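Local coordinates for protein uroporphyrinogen III synthase (Thermus thermophilus, PDB 1WCW) that probably catalyses the formation of uroporphyrinogen III, the cyclic tetrapyrrole precursor of haem and related cofactors, as a uroporphyrinogen-III synthase, at residues A12-R17 and D185-V190; L34-Q39 and L173-A178. All coordinates share one frame; numbering follows the deposited sequence.

Interaction 1 of 2, residues A12-R17 and D185-V190; sequences AYAGLR and DALAFV
Ala12 and Leu187, with Tyr13 and Ala188 one step further on, pair neighbouring parallel strands, 10-13 and 186-189, inside a five-stranded parallel sheet of flavodoxin-like strand order (2-1-3-4-5). They illustrate how residues far apart in sequence can build the centre of one α/β domain.

Hydrogen bonds come first. Ala12 N donates to Ala186 O (2.9 Å), Ala188 N to Ala12 O (2.8 Å), and Ala14 N to Ala188 O (3.0 Å), all nearly straight at hydrogen. Ala12 O also receives a weaker CA-H...O contact from Leu187 CA.

Apolar packing follows on both faces of the sheet. Leu187 has CG anti to its own N (chi1 168°), a setting that brings CD1 over the neighbouring strand to touch Ala12 CB (3.7 Å) and Ala14 CB (4.1 Å). Phe189 CD2 also meets Ala14 CB, while helix 192-201 covers Leu187 and Phe189. Across the sheet, Tyr13 and Ala188 face helix 245-260.

The Tyr13 ring extends the packing past the last bridge to Val190, their side chains crossing at about a right angle, and separately stacks with Phe22. An alanine here would remove the ring and would probably leave Val190 and Phe22 without their aromatic partner, opening a gap at the strand ends. Val190 CG1 sits 3.7 Å from Tyr13 CE2.

Interaction 2 of 2, residues L34-Q39 and L173-A178; sequences LLFPVQ and LRLEEA
The Phe36 ring is approached obliquely from helix 169-181 by Leu175 CD1, Ala178 CB and the carbonyl oxygen of Arg174, in the helix-on-sheet packing of an α/β domain. Different ring atoms meet different partners. Near its root, CG is 3.8 Å from Leu175 CD1; at the far end, CZ is 4.0 Å from Ala178 CB; and CE2 lies 4.2 Å from Arg174 O. That oxygen already accepts the helical bond from Ala178 N, leaving the ring to pack beside a satisfied carbonyl.

Phe36 directly follows strand 32-35; its CB points toward the helix, and the ring packs against it. With chi1 at -72°, CG stands opposite the carbonyl carbon, and the ring reaches Leu175 and Ala178, residues one helical turn apart. Its side chain also touches Ala12 of the next strand, joining helix and sheet.

Leu175 completes the apolar contact by using its two methyl groups separately. CD1 packs on Phe36 CB (3.7 Å), whereas CD2 turns to Val38; Leu198 of helix 192-201 also borders this leucine. Val38 belongs to the connection that leaves the sheet for strand 39-43, and its backbone hydrogen-bonds with Asp168, just ahead of the helix. The packing thus holds the helix beside this departing chain as well as the strand end. The nearest approach is that of Val38 CG1 to Leu175 CD2, 3.6 Å.

The centres of interactions 1 and 2 lie about 9 Å apart, and both reach the five-stranded parallel sheet, where strands 10-13 and 32-35 are neighbours. Tyr13 joins them through its backbone: its N and O probably hydrogen-bond to Leu34 O and Phe36 N, both at 2.9 Å. Leu16 also packs against Gln39, and Gly15 against Pro37. Along the chain, interaction 2 is nested within the loop closed by interaction 1, and helix 169-181 is followed by strand 186-189. Between the segments of interaction 2 the chain visits the mixed second sheet, entering by strand 39-43 and returning from strand 155-167. One domain is therefore assembled from both sides of a long excursion, consistent with the two-domain architecture of this family.

Interaction 1 of 2, residues A12-R17 and D185-V190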
ATOM      1  N   ALA A  12       2.939  18.685   4.126  1.00  8.21           N
ATOM      2  CA  ALA A  12       3.979  17.648   3.961  1.00  7.01           C
ATOM      3  C   ALA A  12       3.372  16.454   3.197  1.00  8.60           C
ATOM      4  O   ALA A  12       2.146  16.183   3.340  1.00  8.63           O
ATOM      5  CB  ALA A  12       4.442  17.223   5.268  1.00  8.68           C
ATOM      6  N   TYR A  13       4.168  15.762   2.424  1.00  8.38           N
ATOM      7  CA  TYR A  13       3.754  14.613   1.645  1.00  6.99           C
ATOM      8  C   TYR A  13       4.615  13.448   2.053  1.00  9.02           C
ATOM      9  O   TYR A  13       5.847  13.538   2.011  1.00  8.54           O
ATOM     10  CB  TYR A  13       3.959  14.934   0.184  1.00 10.28           C
ATOM     11  CG  TYR A  13       3.502  13.910  -0.805  1.00 10.54           C
ATOM     12  CD1 TYR A  13       4.424  13.195  -1.575  1.00 12.47           C
ATOM     13  CD2 TYR A  13       2.154  13.667  -0.988  1.00 14.49           C
ATOM     14  CE1 TYR A  13       3.984  12.242  -2.510  1.00 14.17           C
ATOM     15  CE2 TYR A  13       1.721  12.755  -1.894  1.00 14.10           C
ATOM     16  CZ  TYR A  13       2.636  12.058  -2.631  1.00 14.07           C
ATOM     17  OH  TYR A  13       2.166  11.128  -3.547  1.00 21.91           O
ATOM     18  N   ALA A  14       3.984  12.346   2.469  1.00  7.77           N
ATOM     19  CA  ALA A  14       4.730  11.155   2.940  1.00  9.35           C
ATOM     20  C   ALA A  14       4.970  10.144   1.810  1.00 10.16           C
ATOM     21  O   ALA A  14       5.604   9.126   2.102  1.00 12.01           O
ATOM     22  CB  ALA A  14       3.953  10.480   4.098  1.00  9.55           C
ATOM     23  N   GLY A  15       4.509  10.408   0.606  1.00  9.98           N
ATOM     24  CA  GLY A  15       4.663   9.483  -0.518  1.00 10.75           C
ATOM     25  C   GLY A  15       6.015   9.554  -1.181  1.00 13.19           C
ATOM     26  O   GLY A  15       6.850  10.412  -0.910  1.00 14.48           O
ATOM     27  N   LEU A  16       6.248   8.557  -2.015  1.00 18.61           N
ATOM     28  CA  LEU A  16       7.521   8.471  -2.731  1.00 17.67           C
ATOM     29  C   LEU A  16       7.406   8.691  -4.246  1.00 17.59           C
ATOM     30  O   LEU A  16       8.146   9.454  -4.815  1.00 23.67           O
ATOM     31  CB  LEU A  16       8.159   7.112  -2.463  1.00 21.62           C
ATOM     32  CG  LEU A  16       9.531   6.812  -3.074  1.00 22.27           C
ATOM     33  CD1 LEU A  16      10.618   7.685  -2.507  1.00 27.22           C
ATOM     34  CD2 LEU A  16       9.832   5.387  -2.800  1.00 23.80           C
ATOM     35  N   ARG A  17       6.446   8.050  -4.845  1.00 16.54           N
ATOM     36  CA  ARG A  17       6.238   8.025  -6.291  1.00 21.19           C
ATOM     37  C   ARG A  17       5.920   9.282  -7.076  1.00 26.29           C
ATOM     38  O   ARG A  17       6.507   9.559  -8.125  1.00 26.79           O
ATOM     39  CB  ARG A  17       5.134   7.004  -6.577  1.00 27.06           C
ATOM     40  CG  ARG A  17       5.239   5.657  -5.806  1.00 35.54           C
ATOM     41  CD  ARG A  17       5.547   5.742  -4.231  1.00 34.81           C
ATOM     42  NE  ARG A  17       4.406   5.906  -3.333  1.00 40.31           N
ATOM     43  CZ  ARG A  17       3.873   7.073  -3.029  1.00 25.33           C
ATOM     44  NH1 ARG A  17       2.846   7.144  -2.222  1.00 43.92           N
ATOM     45  NH2 ARG A  17       4.378   8.177  -3.555  1.00 48.90           N
ATOM     46  N   ASP A 185       1.513  22.179   8.698  1.00 10.42           N
ATOM     47  CA  ASP A 185       0.114  22.289   9.059  1.00  9.75           C
ATOM     48  C   ASP A 185      -0.716  21.054   8.747  1.00  9.26           C
ATOM     49  O   ASP A 185      -1.718  20.817   9.385  1.00  9.28           O
ATOM     50  CB  ASP A 185      -0.517  23.467   8.322  1.00 12.60           C
ATOM     51  CG  ASP A 185       0.131  24.798   8.712  1.00 15.48           C
ATOM     52  OD1 ASP A 185       0.157  25.070   9.931  1.00 18.92           O
ATOM     53  OD2 ASP A 185       0.674  25.517   7.821  1.00 15.44           O
ATOM     54  N   ALA A 186      -0.280  20.299   7.750  1.00  8.20           N
ATOM     55  CA  ALA A 186      -1.004  19.096   7.339  1.00  8.51           C
ATOM     56  C   ALA A 186      -0.035  18.097   6.768  1.00  7.18           C
ATOM     57  O   ALA A 186       1.074  18.508   6.305  1.00  8.27           O
ATOM     58  CB  ALA A 186      -2.072  19.436   6.317  1.00 10.65           C
ATOM     59  N   LEU A 187      -0.403  16.803   6.800  1.00  7.12           N
ATOM     60  CA  LEU A 187       0.449  15.752   6.280  1.00  6.33           C
ATOM     61  C   LEU A 187      -0.414  14.851   5.455  1.00  6.04           C
ATOM     62  O   LEU A 187      -1.411  14.321   5.970  1.00  6.77           O
ATOM     63  CB  LEU A 187       1.118  14.976   7.430  1.00  6.94           C
ATOM     64  CG  LEU A 187       1.787  13.692   7.000  1.00  6.48           C
ATOM     65  CD1 LEU A 187       2.940  13.908   6.067  1.00  7.94           C
ATOM     66  CD2 LEU A 187       2.345  13.013   8.329  1.00  9.84           C
ATOM     67  N   ALA A 188      -0.015  14.622   4.203  1.00  7.06           N
ATOM     68  CA  ALA A 188      -0.768  13.763   3.295  1.00  7.30           C
ATOM     69  C   ALA A 188      -0.138  12.383   3.178  1.00  6.22           C
ATOM     70  O   ALA A 188       1.049  12.262   2.900  1.00  7.06           O
ATOM     71  CB  ALA A 188      -0.818  14.455   1.945  1.00  8.30           C
ATOM     72  N   PHE A 189      -1.002  11.369   3.329  1.00  7.29           N
ATOM     73  CA  PHE A 189      -0.639   9.951   3.154  1.00  7.14           C
ATOM     74  C   PHE A 189      -1.407   9.441   1.951  1.00  8.22           C
ATOM     75  O   PHE A 189      -2.611   9.649   1.836  1.00  8.94           O
ATOM     76  CB  PHE A 189      -1.060   9.124   4.375  1.00  8.60           C
ATOM     77  CG  PHE A 189      -0.431   9.563   5.661  1.00  6.24           C
ATOM     78  CD1 PHE A 189      -1.010  10.477   6.473  1.00  8.06           C
ATOM     79  CD2 PHE A 189       0.720   8.918   6.076  1.00  9.54           C
ATOM     80  CE1 PHE A 189      -0.445  10.781   7.742  1.00  8.09           C
ATOM     81  CE2 PHE A 189       1.278   9.217   7.347  1.00  8.10           C
ATOM     82  CZ  PHE A 189       0.689  10.122   8.140  1.00  8.27           C
ATOM     83  N   VAL A 190      -0.698   8.751   1.077  1.00  9.18           N
ATOM     84  CA  VAL A 190      -1.367   8.185  -0.092  1.00 11.02           C
ATOM     85  C   VAL A 190      -1.465   6.683  -0.098  1.00 11.55           C
ATOM     86  O   VAL A 190      -2.091   6.104  -0.977  1.00 16.49           O
ATOM     87  CB  VAL A 190      -0.786   8.655  -1.443  1.00 15.31           C
ATOM     88  CG1 VAL A 190      -0.955  10.203  -1.522  1.00 17.08           C
ATOM     89  CG2 VAL A 190       0.617   8.268  -1.539  1.00 17.13           C
TER

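Interaction 2 of 2, residues L34-Q39 and L173-A178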
ATOM      1  N   LEU A  34       6.161  20.306   1.386  1.00  8.92           N
ATOM      2  CA  LEU A  34       7.382  19.710   1.968  1.00  8.32           C
ATOM      3  C   LEU A  34       7.361  18.237   1.669  1.00  8.32           C
ATOM      4  O   LEU A  34       6.305  17.576   1.823  1.00 11.12           O
ATOM      5  CB  LEU A  34       7.445  19.888   3.448  1.00 10.28           C
ATOM      6  CG  LEU A  34       7.524  21.370   3.862  1.00 13.36           C
ATOM      7  CD1 LEU A  34       7.374  21.482   5.407  1.00 22.28           C
ATOM      8  CD2 LEU A  34       8.879  21.935   3.446  1.00 15.31           C
ATOM      9  N   LEU A  35       8.477  17.652   1.297  1.00  7.52           N
ATOM     10  CA  LEU A  35       8.550  16.258   0.914  1.00  7.54           C
ATOM     11  C   LEU A  35       9.264  15.502   1.973  1.00  8.79           C
ATOM     12  O   LEU A  35      10.454  15.701   2.194  1.00 10.22           O
ATOM     13  CB  LEU A  35       9.310  16.083  -0.421  1.00  8.80           C
ATOM     14  CG  LEU A  35       8.762  16.927  -1.587  1.00 10.64           C
ATOM     15  CD1 LEU A  35       9.647  16.704  -2.825  1.00 15.97           C
ATOM     16  CD2 LEU A  35       7.317  16.543  -1.888  1.00 14.31           C
ATOM     17  N   PHE A  36       8.529  14.587   2.608  1.00  8.41           N
ATOM     18  CA  PHE A  36       9.048  13.731   3.681  1.00  9.38           C
ATOM     19  C   PHE A  36       8.691  12.267   3.391  1.00  8.34           C
ATOM     20  O   PHE A  36       7.805  11.709   4.074  1.00  9.37           O
ATOM     21  CB  PHE A  36       8.505  14.196   5.056  1.00 10.75           C
ATOM     22  CG  PHE A  36       9.118  15.481   5.533  1.00 10.62           C
ATOM     23  CD1 PHE A  36       8.411  16.672   5.569  1.00 12.03           C
ATOM     24  CD2 PHE A  36      10.425  15.485   5.992  1.00 14.39           C
ATOM     25  CE1 PHE A  36       9.042  17.839   6.081  1.00 12.68           C
ATOM     26  CE2 PHE A  36      11.002  16.652   6.473  1.00 19.26           C
ATOM     27  CZ  PHE A  36      10.300  17.817   6.510  1.00 13.34           C
ATOM     28  N   PRO A  37       9.353  11.635   2.421  1.00  9.34           N
ATOM     29  CA  PRO A  37       9.017  10.231   2.145  1.00  9.64           C
ATOM     30  C   PRO A  37       9.337   9.357   3.339  1.00 10.03           C
ATOM     31  O   PRO A  37      10.345   9.542   4.027  1.00 12.69           O
ATOM     32  CB  PRO A  37       9.890   9.844   0.949  1.00 10.33           C
ATOM     33  CG  PRO A  37      10.964  10.902   0.929  1.00 16.37           C
ATOM     34  CD  PRO A  37      10.366  12.176   1.484  1.00 10.90           C
ATOM     35  N   VAL A  38       8.515   8.351   3.563  1.00  9.52           N
ATOM     36  CA  VAL A  38       8.723   7.451   4.673  1.00 10.09           C
ATOM     37  C   VAL A  38       9.047   6.047   4.168  1.00 10.86           C
ATOM     38  O   VAL A  38       9.227   5.130   5.025  1.00 12.70           O
ATOM     39  CB  VAL A  38       7.501   7.378   5.616  1.00  9.59           C
ATOM     40  CG1 VAL A  38       7.213   8.748   6.250  1.00 10.25           C
ATOM     41  CG2 VAL A  38       6.259   6.876   4.910  1.00 10.57           C
ATOM     42  N   GLN A  39       9.139   5.837   2.867  1.00 11.73           N
ATOM     43  CA  GLN A  39       9.412   4.510   2.350  1.00 12.96           C
ATOM     44  C   GLN A  39      10.458   4.557   1.275  1.00 15.88           C
ATOM     45  O   GLN A  39      10.738   5.609   0.650  1.00 15.55           O
ATOM     46  CB  GLN A  39       8.160   3.840   1.784  1.00 13.80           C
ATOM     47  CG  GLN A  39       7.857   4.167   0.350  1.00 20.20           C
ATOM     48  CD  GLN A  39       6.360   3.978   0.070  1.00 24.83           C
ATOM     49  OE1 GLN A  39       5.575   4.877   0.303  1.00 25.94           O
ATOM     50  NE2 GLN A  39       5.977   2.814  -0.441  1.00 29.86           N
ATOM     51  N   LEU A 173      12.246   9.591  10.921  1.00  9.74           N
ATOM     52  CA  LEU A 173      12.641  10.395  12.063  1.00 10.05           C
ATOM     53  C   LEU A 173      12.617  11.882  11.743  1.00  8.59           C
ATOM     54  O   LEU A 173      12.182  12.671  12.582  1.00 11.93           O
ATOM     55  CB  LEU A 173      14.040   9.933  12.578  1.00 12.72           C
ATOM     56  CG  LEU A 173      14.025   8.499  13.167  1.00 16.31           C
ATOM     57  CD1 LEU A 173      15.470   8.200  13.663  1.00 22.21           C
ATOM     58  CD2 LEU A 173      13.007   8.389  14.335  1.00 17.27           C
ATOM     59  N   ARG A 174      12.975  12.242  10.507  1.00 10.69           N
ATOM     60  CA  ARG A 174      12.951  13.632  10.113  1.00 11.63           C
ATOM     61  C   ARG A 174      11.496  14.127  10.059  1.00  9.99           C
ATOM     62  O   ARG A 174      11.203  15.265  10.473  1.00 11.05           O
ATOM     63  CB  ARG A 174      13.610  13.810   8.744  1.00 12.52           C
ATOM     64  CG  ARG A 174      15.135  13.758   8.774  1.00 20.19           C
ATOM     65  CD  ARG A 174      15.705  14.247   7.471  1.00 27.88           C
ATOM     66  NE  ARG A 174      16.298  13.169   6.692  1.00 41.60           N
ATOM     67  CZ  ARG A 174      15.752  12.645   5.604  1.00 39.31           C
ATOM     68  NH1 ARG A 174      16.363  11.652   4.981  1.00 41.23           N
ATOM     69  NH2 ARG A 174      14.614  13.131   5.149  1.00 41.09           N
ATOM     70  N   LEU A 175      10.602  13.323   9.534  1.00  9.32           N
ATOM     71  CA  LEU A 175       9.195  13.720   9.504  1.00  7.88           C
ATOM     72  C   LEU A 175       8.639  13.824  10.905  1.00  8.99           C
ATOM     73  O   LEU A 175       7.903  14.789  11.214  1.00 10.22           O
ATOM     74  CB  LEU A 175       8.444  12.696   8.705  1.00  7.91           C
ATOM     75  CG  LEU A 175       6.892  12.934   8.613  1.00  8.73           C
ATOM     76  CD1 LEU A 175       6.565  14.360   8.158  1.00  9.48           C
ATOM     77  CD2 LEU A 175       6.274  11.931   7.684  1.00  9.09           C
ATOM     78  N   GLU A 176       8.946  12.845  11.770  1.00  9.12           N
ATOM     79  CA  GLU A 176       8.473  12.955  13.149  1.00 11.77           C
ATOM     80  C   GLU A 176       8.955  14.257  13.813  1.00 11.52           C
ATOM     81  O   GLU A 176       8.142  14.966  14.449  1.00 13.37           O
ATOM     82  CB  GLU A 176       8.936  11.726  13.929  1.00 11.40           C
ATOM     83  CG  GLU A 176       8.530  11.810  15.420  1.00 15.11           C
ATOM     84  CD  GLU A 176       9.138  10.679  16.268  1.00 17.09           C
ATOM     85  OE1 GLU A 176       8.562  10.433  17.360  1.00 17.55           O
ATOM     86  OE2 GLU A 176      10.144  10.068  15.840  1.00 16.65           O
ATOM     87  N   GLU A 177      10.217  14.601  13.601  1.00 11.39           N
ATOM     88  CA  GLU A 177      10.722  15.849  14.197  1.00 14.67           C
ATOM     89  C   GLU A 177       9.965  17.056  13.632  1.00 13.80           C
ATOM     90  O   GLU A 177       9.593  17.946  14.410  1.00 16.89           O
ATOM     91  CB  GLU A 177      12.214  16.032  13.921  1.00 16.66           C
ATOM     92  CG  GLU A 177      13.189  15.033  14.576  1.00 24.75           C
ATOM     93  CD  GLU A 177      14.571  15.038  13.896  1.00 33.35           C
ATOM     94  OE1 GLU A 177      15.282  13.999  13.961  1.00 43.23           O
ATOM     95  OE2 GLU A 177      14.953  16.079  13.298  1.00 43.70           O
ATOM     96  N   ALA A 178       9.714  17.095  12.330  1.00 13.27           N
ATOM     97  CA  ALA A 178       8.978  18.230  11.737  1.00 15.58           C
ATOM     98  C   ALA A 178       7.570  18.304  12.299  1.00 13.03           C
ATOM     99  O   ALA A 178       7.075  19.402  12.660  1.00 17.32           O
ATOM    100  CB  ALA A 178       8.943  18.057  10.238  1.00 16.44           C
TER